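Local coordinates for penicillin-binding protein 1A (Mycobacterium tuberculosis, PDB 5CRF) that builds cross-linked peptidoglycan for the cell wall, its transpeptidase part, present here, joining the peptide stems and being the target of penicillin, at residues S154-M159 against G201-Q206. Residues are numbered along the deposited sequence; the frame is centred on the assembly and turned at random.
Sequences SYYRLM and GIVLGQ
Val203 sets its side chain against the helix at Tyr155, Tyr156 and Met159. Its CB lies 3.7 Å from the selenium, SE, of Met159, a selenomethionine in this crystal. Beyond CB the two methyls part company. CG2, anti to the backbone N, drops onto the helix backbone, 3.7 Å from Tyr155 O and 3.9 Å from Tyr155 CB; that carbonyl is already bonded within the helix to Met159 N, so the methyl merely packs against it. CG1 (chi1 74°) turns the other way and rests against both Met159 CE and Tyr156 CD2, 3.8 Å from each.

The Met159 chain runs out extended and then bends at its last torsion, chi3 68°, which lays CE over the centre of the Tyr156 ring, 3.9 Å above its plane. Selenium also meets Ile202 CG2. Leu204 comes to the same ring at its edge, near the ring plane, with CD1 4.0 Å from Tyr156 CE2. The tyrosine is thus gripped from two directions, while its OH hydrogen-bonds Asn200 ND2, on the residue just before 201-206, which pins the far end of the ring.

The side-chain contacts across the interface are all apolar, and the contact is largely buried in the transpeptidase domain, with the Leu204 side chain about 7 Å from that of Ser97, the probable acyl-ester serine. Helix 101-109 touches Val203 and Tyr155 through Ala103, helix 166-176 packs on Met159 and Ile202, and strand 123-125 lies against Tyr156.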
loop_
_atom_site.group_PDB
_atom_site.type_symbol
_atom_site.label_atom_id
_atom_site.label_comp_id
_atom_site.label_asym_id
_atom_site.label_seq_id
_atom_site.Cartn_x
_atom_site.Cartn_y
_atom_site.Cartn_z
ATOM N N SER A 154 5.335 0.113 19.236
ATOM C CA SER A 154 5.912 1.483 19.134
ATOM C C SER A 154 4.887 2.447 18.506
ATOM O O SER A 154 4.677 3.572 18.995
ATOM C CB SER A 154 7.134 1.443 18.233
ATOM O OG SER A 154 8.150 0.613 18.742
ATOM N N TYR A 155 4.255 2.012 17.413
ATOM C CA TYR A 155 3.365 2.892 16.685
ATOM C C TYR A 155 2.042 3.101 17.420
ATOM O O TYR A 155 1.403 4.124 17.301
ATOM C CB TYR A 155 3.160 2.431 15.213
ATOM C CG TYR A 155 4.280 3.005 14.378
ATOM C CD1 TYR A 155 5.512 2.380 14.289
ATOM C CD2 TYR A 155 4.122 4.215 13.753
ATOM C CE1 TYR A 155 6.581 2.974 13.583
ATOM C CE2 TYR A 155 5.155 4.812 13.065
ATOM C CZ TYR A 155 6.360 4.192 12.960
ATOM O OH TYR A 155 7.334 4.816 12.239
ATOM N N TYR A 156 1.673 2.153 18.251
ATOM C CA TYR A 156 0.481 2.300 19.071
ATOM C C TYR A 156 0.751 3.378 20.124
ATOM O O TYR A 156 -0.092 4.283 20.336
ATOM C CB TYR A 156 0.174 0.965 19.719
ATOM C CG TYR A 156 -1.213 0.800 20.276
ATOM C CD1 TYR A 156 -1.590 1.450 21.451
ATOM C CD2 TYR A 156 -2.136 -0.060 19.670
ATOM C CE1 TYR A 156 -2.862 1.257 21.988
ATOM C CE2 TYR A 156 -3.404 -0.228 20.210
ATOM C CZ TYR A 156 -3.733 0.417 21.368
ATOM O OH TYR A 156 -4.976 0.294 21.925
ATOM N N ARG A 157 1.919 3.311 20.748
ATOM C CA ARG A 157 2.324 4.383 21.683
ATOM C C ARG A 157 2.439 5.703 20.949
ATOM O O ARG A 157 1.973 6.737 21.463
ATOM C CB ARG A 157 3.644 4.080 22.369
ATOM C CG ARG A 157 3.632 2.896 23.312
ATOM C CD ARG A 157 4.968 2.749 24.009
ATOM N NE ARG A 157 4.892 1.754 25.051
ATOM C CZ ARG A 157 5.163 0.466 24.914
ATOM N NH1 ARG A 157 5.615 -0.031 23.784
ATOM N NH2 ARG A 157 5.003 -0.343 25.951
ATOM N N LEU A 158 3.082 5.700 19.768
ATOM C CA LEU A 158 3.182 6.939 18.978
ATOM C C LEU A 158 1.802 7.545 18.675
ATOM O O LEU A 158 1.603 8.740 18.900
ATOM C CB LEU A 158 3.973 6.751 17.702
ATOM C CG LEU A 158 4.256 8.038 16.886
ATOM C CD1 LEU A 158 5.203 9.002 17.605
ATOM C CD2 LEU A 158 4.823 7.573 15.556
HETATM N N MSE A 159 0.845 6.735 18.231
HETATM C CA MSE A 159 -0.536 7.232 17.956
HETATM C C MSE A 159 -1.147 7.947 19.172
HETATM O O MSE A 159 -1.685 9.062 19.046
HETATM C CB MSE A 159 -1.411 6.097 17.467
HETATM C CG MSE A 159 -2.907 6.418 17.471
HETATM SE SE MSE A 159 -3.944 4.776 17.208
HETATM C CE MSE A 159 -3.550 3.868 18.901
ATOM N N GLY A 201 -7.398 0.381 17.221
ATOM C CA GLY A 201 -6.985 -0.685 16.299
ATOM C C GLY A 201 -6.643 -0.214 14.866
ATOM O O GLY A 201 -6.078 -0.973 14.073
ATOM N N ILE A 202 -7.031 1.000 14.499
ATOM C CA ILE A 202 -6.615 1.548 13.192
ATOM C C ILE A 202 -5.136 1.436 12.970
ATOM O O ILE A 202 -4.718 1.128 11.843
ATOM C CB ILE A 202 -7.090 2.998 12.997
ATOM C CG1 ILE A 202 -6.848 3.491 11.560
ATOM C CG2 ILE A 202 -6.468 3.944 14.040
ATOM C CD1 ILE A 202 -7.551 4.802 11.253
ATOM N N VAL A 203 -4.322 1.701 13.980
ATOM C CA VAL A 203 -2.845 1.652 13.813
ATOM C C VAL A 203 -2.308 0.226 13.605
ATOM O O VAL A 203 -1.197 -0.007 13.075
ATOM C CB VAL A 203 -2.136 2.388 14.983
ATOM C CG1 VAL A 203 -2.194 1.554 16.278
ATOM C CG2 VAL A 203 -0.669 2.743 14.628
ATOM N N LEU A 204 -3.119 -0.742 14.005
ATOM C CA LEU A 204 -2.900 -2.160 13.790
ATOM C C LEU A 204 -3.474 -2.702 12.474
ATOM O O LEU A 204 -3.401 -3.905 12.235
ATOM C CB LEU A 204 -3.428 -2.918 15.023
ATOM C CG LEU A 204 -2.883 -2.370 16.348
ATOM C CD1 LEU A 204 -3.525 -3.162 17.479
ATOM C CD2 LEU A 204 -1.358 -2.512 16.426
ATOM N N GLY A 205 -3.995 -1.839 11.594
ATOM C CA GLY A 205 -4.505 -2.228 10.306
ATOM C C GLY A 205 -5.734 -3.090 10.390
ATOM O O GLY A 205 -5.929 -3.984 9.556
ATOM N N GLN A 206 -6.588 -2.822 11.399
ATOM C CA GLN A 206 -7.796 -3.672 11.598
ATOM C C GLN A 206 -9.008 -3.258 10.793
ATOM O O GLN A 206 -9.959 -4.075 10.669
ATOM C CB GLN A 206 -8.215 -3.679 13.072
ATOM C CG GLN A 206 -7.330 -4.528 13.941
ATOM C CD GLN A 206 -7.646 -4.394 15.417
ATOM O OE1 GLN A 206 -8.697 -3.859 15.861
ATOM N NE2 GLN A 206 -6.722 -4.859 16.201
#